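Local coordinates for 6b protein (Agrobacterium tumefaciens, PDB 3AQ3) that disturbs plant cell proliferation as a toxin of Agrobacterium, probably acting through ADP-ribosylation and the host microRNA machinery, at residues S86-F91 and G163-E168; V70-A75 and N131-A136; S61-T66 and I137-L142; V11-R16 and C78-L83. All blocks are in the same frame, centred on the assembly; numbering follows the deposited sequence.

In the fold
Contacts 2, 3 and 4 gather round the mixed sheet of strands 12-13, 203-206, 133-137 and 66-70. Contacts 2 and 3 pair strands 66-70 and 133-137 at their two ends, about 18 Å apart between centres and on opposite sides of the chain's centre; the methyl of Ala136 joins them by packing on Leu65 CD1. Contact 4 is about 9 Å from contact 2, between centres, and shares helix 72-79 with it. There Leu135 CD2 packs 3.5 Å from Gly79 CA, and the ring of Phe133 touches the Arg15 side chain. Segment 86-91 of contact 1 closely follows 78-83, yet contact 1 packs on none of the others; its centre is about 24 Å from that of contact 4.

Contact 1: S86-F91 and G163-E168; sequences SNSPAF and GNYVEE
Gly163 meets residues Pro89 and Ala90 through backbone alone, in a surface contact between the loop linking strands 83-85 and 93-96 and the loop after strand 154-161; segment 86-91 carries a classic beta bulge, in which Asn87 and Ser88 both face Gly92. The amide of Gly163 gives a weak hydrogen bond to Ala90 O (3.3 Å), bent to 132° at the hydrogen. Gly163 CA also makes a CA-H...O contact with Pro89 O at 3.5 Å and a second with Ala90 O, so two consecutive carbonyls converge on the one glycine. Next to it the Asn164 amide lies against the methyl of Ala90 in van der Waals contact, with OD1 3.7 Å and ND2 3.9 Å from Ala90 CB.

Tyr165 reaches back to the bulge with the hydroxyl end of its ring. Ser88 OG sits at the ring edge, near its plane, 3.7 Å from Tyr165 CE1. The two hydroxyls lie beside each other, but each has its own polar partner: Tyr165 OH is hydrogen-bonded to Ser115 O, and Ser88 OG weakly to Gly92 O. Farther out, Asn87 fixes the bulge by bonds from OD1 to Val94 N and from ND2 to Tyr124 OH. The Ser88 hydroxymethyl is turned with OG between the backbone N and the carbonyl carbon (chi1 50°), which leaves Ser88 CB 3.6 Å and Ser88 OG 3.5 Å from Tyr165 OH.

Contact 2: V70-A75 and N131-A136; sequences VDEVTA and NSFFLA
A classic beta bulge, with Ser132 and Phe133 both facing Val70, starts the antiparallel pairing of strands 133-137 and 66-70 just where the latter passes into helix 72-79. Val70 and Phe133 form a hydrogen-bonded pair: Val70 N reaches Phe133 O at 2.8 Å, and Phe133 N returns to Val70 O at 2.9 Å. Asp71 is the N-cap of the helix; its OD1 takes the hydroxyl of Thr74 OG1 (2.6 Å) on the syn side, while OD2 accepts from Thr74 N above the carboxylate plane. The first turn so capped packs against Phe133. Glu72 CA makes a CH-pi contact over one face, 3.9 Å from the ring centroid, and the extended Glu72 side chain runs alongside the ring in the same direction, with CB 3.6 Å from Phe133 CE1. Ala75 comes down on the base of that side chain, its methyl 3.7 Å from Phe133 CB. On the same face of the sheet, Val70 CG1 meets Leu135 CD1, the two side chains nearly perpendicular. One water closes the outer side, accepting from Glu72 N and donating to Ser132 OG at 2.8 Å; Ser132 OG is also hydrogen-bonded to Ser129 O.

Contact 3: S61-T66 and I137-L142; sequences SDQRLT and ILMSQL
Thr66 and Ile137 form the antiparallel hydrogen-bonded pair at which strands 66-70 and 133-137 meet the loops 61-65 and 138-142. Two backbone bonds hold it: Thr66 N to Ile137 O at 3.0 Å and Ile137 N to Thr66 O at 2.9 Å, both close to straight. Leu65 CA adds a CA-H...O contact to Ile137 O.

Next to this pair a water bridges the two segments. It donates to Arg64 O at 2.7 Å and accepts from Met139 N at 3.0 Å, with Thr66 OG1 and, weakly, Ile137 O as further partners. The water thus links backbone polar groups of the two segments just beyond the Thr66-Ile137 pair, where Met139 also makes a backbone hydrogen bond with Leu60.

The van der Waals contacts fall into two groups. Selenomethionine Met139 lies across Thr66; its CG packs 3.3 Å from Thr66 OG1, and the bend at chi3 (-57°) brings the terminal CE to 3.7 Å from Thr66 CG2. Leu138 turns its CD2 toward segment 61-66, 3.4 Å from Gln63 O and 3.9 Å from Leu65 CD2, while its CD1 lies near Ser61 O.

Helix 20-36 borders the Leu65 and Leu138 side, through Leu27 and Arg31 against Leu65 and Phe34 against Leu138, and Arg31 NE also bonds to Gln63 O. Tyr159 of strand 154-161 touches both Thr66 and Met139, so the contact as a whole lies between helix 20-36, on the leucine side, and strand 154-161, on the Thr66-Met139 side.

Contact 4: V11-R16 and C78-L83; sequences VRDLRR and CGLNRL
Val11 sets its side chain against the carbonyl of Gly79, with CG1 3.3 Å and CG2 3.5 Å from Gly79 O, and so joins edge strand 12-13 of the four-stranded mixed sheet to the last part of helix 72-79. The valine straddles the oxygen because CG1 falls between Val11's own backbone N and carbonyl carbon (chi1 68°) and CG2 beside that same carbon. Its CG1 also meets Leu80 CD2 at 4.1 Å, one side chain lying across the other.

The other methyl of Leu80, CD1, lies 4.0 Å from Arg15 NH2, obliquely to the guanidinium, and Asp13 OD2 borders CD2 more loosely. Leu80 CD2 thus sits between Val11 and Asp13 while CD1 faces Arg15; no hydrogen bond crosses this surface contact. Leu204 of strand 203-206 touches Val11, Asp13, Arg15 and Leu80 alike.

The ion pair is internal to 11-16 and holds the guanidinium in place. Arg15 grips Asp13 side-on with two nitrogens, NH2 to OD2 at 2.7 Å and NE to OD1 at 2.9 Å, both oxygens lying near the guanidinium plane. An Asx turn completes the arrangement: Arg15 N also donates to Asp13 OD1, at 3.2 Å, so this oxygen takes two N-H groups, NE on its syn side and the backbone N on its anti side, from opposite faces of the carboxylate.

Contact 1: S86-F91 and G163-E168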
loop_
_atom_site.group_PDB
_atom_site.type_symbol
_atom_site.label_atom_id
_atom_site.label_comp_id
_atom_site.label_asym_id
_atom_site.label_seq_id
_atom_site.Cartn_x
_atom_site.Cartn_y
_atom_site.Cartn_z
ATOM N N SER A 86 8.252 -4.377 -0.830
ATOM C CA SER A 86 8.356 -4.070 -2.242
ATOM C C SER A 86 7.601 -5.126 -3.055
ATOM O O SER A 86 7.435 -6.270 -2.618
ATOM C CB SER A 86 9.816 -4.029 -2.657
ATOM O OG SER A 86 10.391 -5.309 -2.506
ATOM N N ASN A 87 7.129 -4.726 -4.227
ATOM C CA ASN A 87 6.510 -5.654 -5.172
ATOM C C ASN A 87 7.043 -5.469 -6.588
ATOM O O ASN A 87 6.415 -5.918 -7.548
ATOM C CB ASN A 87 4.983 -5.530 -5.154
ATOM C CG ASN A 87 4.504 -4.093 -5.332
ATOM O OD1 ASN A 87 5.246 -3.218 -5.789
ATOM N ND2 ASN A 87 3.261 -3.843 -4.961
ATOM N N SER A 88 8.198 -4.804 -6.707
ATOM C CA SER A 88 8.895 -4.633 -7.982
ATOM C C SER A 88 10.390 -4.407 -7.764
ATOM O O SER A 88 10.815 -4.047 -6.658
ATOM C CB SER A 88 8.264 -3.517 -8.836
ATOM O OG SER A 88 8.095 -2.332 -8.075
ATOM N N PRO A 89 11.208 -4.654 -8.800
ATOM C CA PRO A 89 12.649 -4.517 -8.598
ATOM C C PRO A 89 13.093 -3.079 -8.288
ATOM O O PRO A 89 12.313 -2.130 -8.436
ATOM C CB PRO A 89 13.237 -5.002 -9.937
ATOM C CG PRO A 89 12.159 -4.853 -10.918
ATOM C CD PRO A 89 10.883 -5.069 -10.180
ATOM N N ALA A 90 14.351 -2.940 -7.881
ATOM C CA ALA A 90 14.918 -1.676 -7.385
ATOM C C ALA A 90 14.083 -1.054 -6.251
ATOM O O ALA A 90 13.938 0.171 -6.171
ATOM C CB ALA A 90 15.166 -0.673 -8.536
ATOM N N PHE A 91 13.526 -1.923 -5.403
ATOM C CA PHE A 91 12.895 -1.554 -4.116
ATOM C C PHE A 91 11.571 -0.806 -4.263
ATOM O O PHE A 91 11.167 -0.052 -3.384
ATOM C CB PHE A 91 13.883 -0.792 -3.199
ATOM C CG PHE A 91 15.225 -1.466 -3.055
ATOM C CD1 PHE A 91 16.379 -0.846 -3.526
ATOM C CD2 PHE A 91 15.333 -2.728 -2.471
ATOM C CE1 PHE A 91 17.627 -1.466 -3.412
ATOM C CE2 PHE A 91 16.567 -3.363 -2.352
ATOM C CZ PHE A 91 17.722 -2.729 -2.818
ATOM N N GLY A 163 11.575 2.223 -7.325
ATOM C CA GLY A 163 11.483 1.313 -8.452
ATOM C C GLY A 163 11.916 1.983 -9.743
ATOM O O GLY A 163 12.512 3.066 -9.737
ATOM N N ASN A 164 11.623 1.333 -10.857
ATOM C CA ASN A 164 12.000 1.860 -12.160
ATOM C C ASN A 164 10.764 2.451 -12.844
ATOM O O ASN A 164 10.190 1.853 -13.761
ATOM C CB ASN A 164 12.668 0.765 -13.002
ATOM C CG ASN A 164 13.899 0.163 -12.316
ATOM O OD1 ASN A 164 14.833 0.884 -11.931
ATOM N ND2 ASN A 164 13.906 -1.163 -12.167
ATOM N N TYR A 165 10.346 3.617 -12.353
ATOM C CA TYR A 165 9.120 4.266 -12.812
ATOM C C TYR A 165 9.346 5.748 -13.061
ATOM O O TYR A 165 10.230 6.361 -12.460
ATOM C CB TYR A 165 7.983 4.075 -11.794
ATOM C CG TYR A 165 7.576 2.630 -11.604
ATOM C CD1 TYR A 165 8.139 1.859 -10.582
ATOM C CD2 TYR A 165 6.651 2.023 -12.457
ATOM C CE1 TYR A 165 7.782 0.524 -10.409
ATOM C CE2 TYR A 165 6.290 0.682 -12.291
ATOM C CZ TYR A 165 6.864 -0.061 -11.268
ATOM O OH TYR A 165 6.516 -1.386 -11.083
ATOM N N VAL A 166 8.546 6.307 -13.965
ATOM C CA VAL A 166 8.491 7.752 -14.172
ATOM C C VAL A 166 7.053 8.249 -13.958
ATOM O O VAL A 166 6.104 7.485 -14.111
ATOM C CB VAL A 166 9.040 8.170 -15.565
ATOM C CG1 VAL A 166 10.535 7.876 -15.663
ATOM C CG2 VAL A 166 8.267 7.484 -16.702
ATOM N N GLU A 167 6.916 9.518 -13.575
ATOM C CA GLU A 167 5.622 10.195 -13.416
ATOM C C GLU A 167 4.805 10.124 -14.725
ATOM O O GLU A 167 5.361 10.272 -15.815
ATOM C CB GLU A 167 5.882 11.651 -13.017
ATOM C CG GLU A 167 4.827 12.323 -12.136
ATOM C CD GLU A 167 5.337 13.646 -11.548
ATOM O OE1 GLU A 167 6.047 13.613 -10.507
ATOM O OE2 GLU A 167 5.041 14.719 -12.136
ATOM N N GLU A 168 3.497 9.894 -14.611
ATOM C CA GLU A 168 2.639 9.639 -15.781
ATOM C C GLU A 168 2.559 10.786 -16.802
ATOM O O GLU A 168 2.717 11.953 -16.454
ATOM C CB GLU A 168 1.233 9.204 -15.349
ATOM C CG GLU A 168 0.337 10.312 -14.792
ATOM C CD GLU A 168 -1.152 9.949 -14.820
ATOM O OE1 GLU A 168 -1.527 8.912 -15.415
ATOM O OE2 GLU A 168 -1.954 10.717 -14.246
#

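Contact 2: V70-A75 and N131-A136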
loop_
_atom_site.group_PDB
_atom_site.type_symbol
_atom_site.label_atom_id
_atom_site.label_comp_id
_atom_site.label_asym_id
_atom_site.label_seq_id
_atom_site.Cartn_x
_atom_site.Cartn_y
_atom_site.Cartn_z
ATOM N N VAL A 70 -1.135 -8.374 -1.669
ATOM C CA VAL A 70 -0.144 -9.303 -1.105
ATOM C C VAL A 70 -0.755 -10.697 -0.944
ATOM O O VAL A 70 -1.961 -10.872 -1.072
ATOM C CB VAL A 70 0.409 -8.824 0.301
ATOM C CG1 VAL A 70 1.156 -7.492 0.203
ATOM C CG2 VAL A 70 -0.706 -8.733 1.322
ATOM N N ASP A 71 0.098 -11.673 -0.665
ATOM C CA ASP A 71 -0.315 -13.020 -0.315
ATOM C C ASP A 71 -0.692 -13.100 1.175
ATOM O O ASP A 71 -0.475 -12.160 1.930
ATOM C CB ASP A 71 0.816 -14.014 -0.632
ATOM C CG ASP A 71 2.107 -13.686 0.112
ATOM O OD1 ASP A 71 2.811 -12.706 -0.270
ATOM O OD2 ASP A 71 2.430 -14.405 1.084
ATOM N N GLU A 72 -1.244 -14.240 1.581
ATOM C CA GLU A 72 -1.775 -14.447 2.923
ATOM C C GLU A 72 -0.722 -14.217 4.013
ATOM O O GLU A 72 -0.994 -13.555 5.003
ATOM C CB GLU A 72 -2.342 -15.873 3.034
ATOM C CG GLU A 72 -3.056 -16.188 4.367
ATOM C CD GLU A 72 -3.759 -17.546 4.364
ATOM O OE1 GLU A 72 -3.225 -18.486 3.734
ATOM O OE2 GLU A 72 -4.840 -17.678 4.991
ATOM N N VAL A 73 0.473 -14.758 3.811
ATOM C CA VAL A 73 1.544 -14.728 4.816
ATOM C C VAL A 73 2.135 -13.322 4.973
ATOM O O VAL A 73 2.308 -12.846 6.097
ATOM C CB VAL A 73 2.622 -15.799 4.515
ATOM C CG1 VAL A 73 3.822 -15.670 5.438
ATOM C CG2 VAL A 73 2.016 -17.197 4.662
ATOM N N THR A 74 2.406 -12.656 3.846
ATOM C CA THR A 74 2.836 -11.256 3.834
ATOM C C THR A 74 1.859 -10.298 4.539
ATOM O O THR A 74 2.285 -9.423 5.305
ATOM C CB THR A 74 3.078 -10.761 2.393
ATOM O OG1 THR A 74 4.018 -11.623 1.752
ATOM C CG2 THR A 74 3.612 -9.344 2.380
ATOM N N ALA A 75 0.562 -10.449 4.271
ATOM C CA ALA A 75 -0.447 -9.627 4.934
ATOM C C ALA A 75 -0.343 -9.772 6.456
ATOM O O ALA A 75 -0.365 -8.772 7.192
ATOM C CB ALA A 75 -1.857 -9.983 4.451
ATOM N N ASN A 131 -2.071 -11.686 -4.782
ATOM C CA ASN A 131 -2.961 -10.532 -4.602
ATOM C C ASN A 131 -4.254 -10.900 -3.904
ATOM O O ASN A 131 -5.274 -10.227 -4.086
ATOM C CB ASN A 131 -3.243 -9.754 -5.918
ATOM C CG ASN A 131 -3.735 -10.646 -7.074
ATOM O OD1 ASN A 131 -2.938 -11.260 -7.790
ATOM N ND2 ASN A 131 -5.051 -10.673 -7.283
ATOM N N SER A 132 -4.219 -11.971 -3.111
ATOM C CA SER A 132 -5.455 -12.456 -2.471
ATOM C C SER A 132 -5.790 -11.694 -1.180
ATOM O O SER A 132 -6.882 -11.839 -0.629
ATOM C CB SER A 132 -5.401 -13.973 -2.253
ATOM O OG SER A 132 -4.233 -14.341 -1.536
ATOM N N PHE A 133 -4.841 -10.869 -0.734
ATOM C CA PHE A 133 -4.927 -10.061 0.478
ATOM C C PHE A 133 -4.422 -8.649 0.154
ATOM O O PHE A 133 -3.886 -8.421 -0.926
ATOM C CB PHE A 133 -4.078 -10.702 1.605
ATOM C CG PHE A 133 -4.740 -11.886 2.264
ATOM C CD1 PHE A 133 -4.774 -13.133 1.628
ATOM C CD2 PHE A 133 -5.330 -11.758 3.526
ATOM C CE1 PHE A 133 -5.417 -14.237 2.221
ATOM C CE2 PHE A 133 -5.960 -12.854 4.134
ATOM C CZ PHE A 133 -6.016 -14.093 3.472
ATOM N N PHE A 134 -4.596 -7.697 1.069
ATOM C CA PHE A 134 -4.173 -6.315 0.816
ATOM C C PHE A 134 -3.747 -5.607 2.085
ATOM O O PHE A 134 -4.214 -5.941 3.194
ATOM C CB PHE A 134 -5.292 -5.486 0.148
ATOM C CG PHE A 134 -6.488 -5.276 1.023
ATOM C CD1 PHE A 134 -6.520 -4.226 1.939
ATOM C CD2 PHE A 134 -7.581 -6.157 0.962
ATOM C CE1 PHE A 134 -7.611 -4.025 2.782
ATOM C CE2 PHE A 134 -8.682 -5.965 1.791
ATOM C CZ PHE A 134 -8.711 -4.890 2.705
ATOM N N LEU A 135 -2.885 -4.608 1.887
ATOM C CA LEU A 135 -2.564 -3.599 2.891
ATOM C C LEU A 135 -3.067 -2.236 2.383
ATOM O O LEU A 135 -2.821 -1.847 1.236
ATOM C CB LEU A 135 -1.055 -3.575 3.165
ATOM C CG LEU A 135 -0.375 -4.923 3.457
ATOM C CD1 LEU A 135 1.145 -4.813 3.329
ATOM C CD2 LEU A 135 -0.763 -5.469 4.843
ATOM N N ALA A 136 -3.824 -1.547 3.231
ATOM C CA ALA A 136 -4.362 -0.247 2.914
ATOM C C ALA A 136 -3.452 0.764 3.590
ATOM O O ALA A 136 -3.166 0.646 4.773
ATOM C CB ALA A 136 -5.795 -0.131 3.439
HETATM O O HOH W 1 -2.226 -16.132 -0.695
#

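Contact 3: S61-T66 and I137-L142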
loop_
_atom_site.group_PDB
_atom_site.type_symbol
_atom_site.label_atom_id
_atom_site.label_comp_id
_atom_site.label_asym_id
_atom_site.label_seq_id
_atom_site.Cartn_x
_atom_site.Cartn_y
_atom_site.Cartn_z
ATOM N N SER A 61 -1.703 13.385 4.734
ATOM C CA SER A 61 -2.908 13.155 5.522
ATOM C C SER A 61 -4.196 13.297 4.705
ATOM O O SER A 61 -5.116 12.504 4.858
ATOM C CB SER A 61 -2.907 14.142 6.702
ATOM O OG SER A 61 -4.101 14.066 7.464
ATOM N N ASP A 62 -4.249 14.307 3.843
ATOM C CA ASP A 62 -5.450 14.610 3.071
ATOM C C ASP A 62 -5.442 13.826 1.755
ATOM O O ASP A 62 -5.151 14.373 0.684
ATOM C CB ASP A 62 -5.557 16.122 2.827
ATOM C CG ASP A 62 -6.971 16.564 2.446
ATOM O OD1 ASP A 62 -7.735 15.758 1.863
ATOM O OD2 ASP A 62 -7.319 17.732 2.717
ATOM N N GLN A 63 -5.783 12.545 1.845
ATOM C CA GLN A 63 -5.605 11.618 0.747
ATOM C C GLN A 63 -6.493 10.400 0.980
ATOM O O GLN A 63 -6.728 10.020 2.128
ATOM C CB GLN A 63 -4.143 11.174 0.735
ATOM C CG GLN A 63 -3.599 10.762 -0.599
ATOM C CD GLN A 63 -2.099 10.573 -0.554
ATOM O OE1 GLN A 63 -1.540 10.138 0.463
ATOM N NE2 GLN A 63 -1.428 10.912 -1.657
ATOM N N ARG A 64 -6.988 9.804 -0.106
ATOM C CA ARG A 64 -7.704 8.524 -0.052
ATOM C C ARG A 64 -6.747 7.353 0.187
ATOM O O ARG A 64 -5.572 7.422 -0.172
ATOM C CB ARG A 64 -8.464 8.268 -1.364
ATOM C CG ARG A 64 -9.577 9.244 -1.670
ATOM C CD ARG A 64 -10.682 8.555 -2.460
ATOM N NE ARG A 64 -11.922 8.744 -1.731
ATOM C CZ ARG A 64 -12.769 7.792 -1.367
ATOM N NH1 ARG A 64 -12.571 6.526 -1.709
ATOM N NH2 ARG A 64 -13.857 8.139 -0.686
ATOM N N LEU A 65 -7.265 6.267 0.762
ATOM C CA LEU A 65 -6.494 5.027 0.905
ATOM C C LEU A 65 -6.110 4.459 -0.450
ATOM O O LEU A 65 -6.903 4.492 -1.397
ATOM C CB LEU A 65 -7.288 3.958 1.689
ATOM C CG LEU A 65 -7.612 4.166 3.181
ATOM C CD1 LEU A 65 -8.471 3.022 3.710
ATOM C CD2 LEU A 65 -6.347 4.330 4.022
ATOM N N THR A 66 -4.885 3.955 -0.538
ATOM C CA THR A 66 -4.470 3.099 -1.648
ATOM C C THR A 66 -4.069 1.714 -1.124
ATOM O O THR A 66 -3.846 1.513 0.079
ATOM C CB THR A 66 -3.319 3.700 -2.494
ATOM O OG1 THR A 66 -2.301 4.173 -1.622
ATOM C CG2 THR A 66 -3.812 4.845 -3.350
ATOM N N ILE A 137 -2.988 1.742 2.824
ATOM C CA ILE A 137 -2.057 2.755 3.321
ATOM C C ILE A 137 -2.487 4.158 2.924
ATOM O O ILE A 137 -3.272 4.353 1.980
ATOM C CB ILE A 137 -0.607 2.530 2.787
ATOM C CG1 ILE A 137 -0.580 2.480 1.242
ATOM C CG2 ILE A 137 0.066 1.270 3.439
ATOM C CD1 ILE A 137 0.833 2.585 0.620
ATOM N N LEU A 138 -1.985 5.134 3.668
ATOM C CA LEU A 138 -1.869 6.489 3.170
ATOM C C LEU A 138 -0.444 6.630 2.641
ATOM O O LEU A 138 0.526 6.323 3.352
ATOM C CB LEU A 138 -2.144 7.521 4.273
ATOM C CG LEU A 138 -3.592 7.700 4.733
ATOM C CD1 LEU A 138 -3.714 8.934 5.623
ATOM C CD2 LEU A 138 -4.553 7.811 3.541
HETATM N N MSE A 139 -0.323 7.069 1.393
HETATM C CA MSE A 139 0.986 7.262 0.759
HETATM C C MSE A 139 1.787 8.444 1.286
HETATM O O MSE A 139 1.231 9.463 1.687
HETATM C CB MSE A 139 0.835 7.367 -0.748
HETATM C CG MSE A 139 0.403 6.054 -1.349
HETATM SE SE MSE A 139 0.001 6.207 -3.237
HETATM C CE MSE A 139 -1.385 7.619 -3.213
ATOM N N SER A 140 3.104 8.270 1.285
ATOM C CA SER A 140 4.053 9.334 1.581
ATOM C C SER A 140 4.303 10.201 0.351
ATOM O O SER A 140 3.841 9.876 -0.747
ATOM C CB SER A 140 5.372 8.727 2.043
ATOM O OG SER A 140 6.045 8.116 0.957
ATOM N N GLN A 141 5.047 11.295 0.535
ATOM C CA GLN A 141 5.420 12.181 -0.572
ATOM C C GLN A 141 6.346 11.512 -1.613
ATOM O O GLN A 141 6.529 12.047 -2.706
ATOM C CB GLN A 141 6.032 13.499 -0.048
ATOM C CG GLN A 141 7.577 13.538 0.051
ATOM C CD GLN A 141 8.130 12.949 1.342
ATOM O OE1 GLN A 141 7.592 11.987 1.888
ATOM N NE2 GLN A 141 9.228 13.527 1.830
ATOM N N LEU A 142 6.913 10.355 -1.274
ATOM C CA LEU A 142 7.770 9.606 -2.201
ATOM C C LEU A 142 7.027 8.776 -3.248
ATOM O O LEU A 142 7.638 8.296 -4.203
ATOM C CB LEU A 142 8.730 8.696 -1.440
ATOM C CG LEU A 142 9.776 9.327 -0.517
ATOM C CD1 LEU A 142 10.707 8.230 -0.051
ATOM C CD2 LEU A 142 10.569 10.450 -1.205
HETATM O O HOH W 2 -2.939 6.922 -0.147
#

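Contact 4: V11-R16 and C78-L83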
loop_
_atom_site.group_PDB
_atom_site.type_symbol
_atom_site.label_atom_id
_atom_site.label_comp_id
_atom_site.label_asym_id
_atom_site.label_seq_id
_atom_site.Cartn_x
_atom_site.Cartn_y
_atom_site.Cartn_z
ATOM N N VAL A 11 -3.068 -1.038 13.687
ATOM C CA VAL A 11 -3.622 -1.448 12.394
ATOM C C VAL A 11 -5.002 -2.098 12.562
ATOM O O VAL A 11 -5.236 -2.844 13.517
ATOM C CB VAL A 11 -2.654 -2.394 11.629
ATOM C CG1 VAL A 11 -2.521 -3.755 12.328
ATOM C CG2 VAL A 11 -3.080 -2.539 10.175
ATOM N N ARG A 12 -5.921 -1.782 11.656
ATOM C CA ARG A 12 -7.227 -2.409 11.679
ATOM C C ARG A 12 -7.146 -3.722 10.908
ATOM O O ARG A 12 -6.930 -3.724 9.701
ATOM C CB ARG A 12 -8.309 -1.481 11.091
ATOM C CG ARG A 12 -8.351 -0.063 11.695
ATOM C CD ARG A 12 -8.637 -0.074 13.177
ATOM N NE ARG A 12 -9.156 1.202 13.670
ATOM C CZ ARG A 12 -8.592 1.950 14.621
ATOM N NH1 ARG A 12 -7.438 1.591 15.213
ATOM N NH2 ARG A 12 -9.186 3.079 14.979
ATOM N N ASP A 13 -7.301 -4.836 11.619
ATOM C CA ASP A 13 -7.254 -6.154 11.007
ATOM C C ASP A 13 -8.654 -6.538 10.552
ATOM O O ASP A 13 -9.503 -6.928 11.367
ATOM C CB ASP A 13 -6.672 -7.188 11.982
ATOM C CG ASP A 13 -6.528 -8.569 11.363
ATOM O OD1 ASP A 13 -6.869 -8.754 10.171
ATOM O OD2 ASP A 13 -6.052 -9.478 12.075
ATOM N N LEU A 14 -8.874 -6.412 9.241
ATOM C CA LEU A 14 -10.182 -6.614 8.623
ATOM C C LEU A 14 -10.289 -7.967 7.927
ATOM O O LEU A 14 -11.162 -8.161 7.096
ATOM C CB LEU A 14 -10.478 -5.478 7.624
ATOM C CG LEU A 14 -10.335 -4.042 8.152
ATOM C CD1 LEU A 14 -10.690 -3.039 7.077
ATOM C CD2 LEU A 14 -11.207 -3.803 9.399
ATOM N N ARG A 15 -9.406 -8.906 8.265
ATOM C CA ARG A 15 -9.404 -10.217 7.610
ATOM C C ARG A 15 -10.640 -11.079 7.880
ATOM O O ARG A 15 -10.869 -12.058 7.167
ATOM C CB ARG A 15 -8.132 -10.993 7.944
ATOM C CG ARG A 15 -6.899 -10.450 7.242
ATOM C CD ARG A 15 -5.657 -11.185 7.692
ATOM N NE ARG A 15 -5.401 -10.992 9.114
ATOM C CZ ARG A 15 -4.440 -11.598 9.797
ATOM N NH1 ARG A 15 -3.624 -12.453 9.198
ATOM N NH2 ARG A 15 -4.301 -11.355 11.089
ATOM N N ARG A 16 -11.424 -10.734 8.904
ATOM C CA ARG A 16 -12.683 -11.446 9.182
ATOM C C ARG A 16 -13.901 -10.576 8.888
ATOM O O ARG A 16 -15.025 -10.892 9.290
ATOM C CB ARG A 16 -12.714 -11.950 10.621
ATOM C CG ARG A 16 -11.544 -12.856 10.998
ATOM C CD ARG A 16 -11.866 -14.316 10.768
ATOM N NE ARG A 16 -10.863 -15.181 11.383
ATOM C CZ ARG A 16 -9.960 -15.887 10.708
ATOM N NH1 ARG A 16 -9.931 -15.851 9.377
ATOM N NH2 ARG A 16 -9.081 -16.638 11.367
ATOM N N CYS A 78 3.635 -8.479 7.550
ATOM C CA CYS A 78 3.854 -7.046 7.340
ATOM C C CYS A 78 2.749 -6.200 7.948
ATOM O O CYS A 78 3.018 -5.205 8.630
ATOM C CB CYS A 78 3.956 -6.730 5.847
ATOM S SG CYS A 78 5.426 -7.426 5.098
ATOM N N GLY A 79 1.506 -6.602 7.690
ATOM C CA GLY A 79 0.343 -5.829 8.110
ATOM C C GLY A 79 0.247 -5.651 9.604
ATOM O O GLY A 79 -0.201 -4.607 10.077
ATOM N N LEU A 80 0.692 -6.662 10.346
ATOM C CA LEU A 80 0.643 -6.610 11.799
ATOM C C LEU A 80 1.870 -5.957 12.418
ATOM O O LEU A 80 1.881 -5.681 13.619
ATOM C CB LEU A 80 0.421 -8.014 12.393
ATOM C CG LEU A 80 -0.946 -8.687 12.128
ATOM C CD1 LEU A 80 -1.013 -10.040 12.856
ATOM C CD2 LEU A 80 -2.126 -7.799 12.539
ATOM N N ASN A 81 2.889 -5.699 11.593
ATOM C CA ASN A 81 4.198 -5.298 12.080
ATOM C C ASN A 81 4.779 -4.010 11.478
ATOM O O ASN A 81 5.992 -3.803 11.503
ATOM C CB ASN A 81 5.160 -6.479 11.941
ATOM C CG ASN A 81 4.790 -7.627 12.866
ATOM O OD1 ASN A 81 4.952 -7.514 14.068
ATOM N ND2 ASN A 81 4.271 -8.720 12.312
ATOM N N ARG A 82 3.904 -3.147 10.963
ATOM C CA ARG A 82 4.290 -1.852 10.389
ATOM C C ARG A 82 5.372 -1.979 9.314
ATOM O O ARG A 82 6.361 -1.235 9.315
ATOM C CB ARG A 82 4.756 -0.873 11.477
ATOM C CG ARG A 82 3.744 -0.557 12.554
ATOM C CD ARG A 82 4.326 0.459 13.571
ATOM N NE ARG A 82 4.233 1.850 13.093
ATOM C CZ ARG A 82 5.247 2.585 12.611
ATOM N NH1 ARG A 82 6.499 2.104 12.525
ATOM N NH2 ARG A 82 5.003 3.833 12.219
ATOM N N LEU A 83 5.191 -2.925 8.404
ATOM C CA LEU A 83 6.148 -3.114 7.330
ATOM C C LEU A 83 5.460 -3.002 5.970
ATOM O O LEU A 83 4.382 -3.555 5.766
ATOM C CB LEU A 83 6.866 -4.462 7.452
ATOM C CG LEU A 83 7.818 -4.635 8.636
ATOM C CD1 LEU A 83 8.125 -6.106 8.813
ATOM C CD2 LEU A 83 9.122 -3.813 8.507
#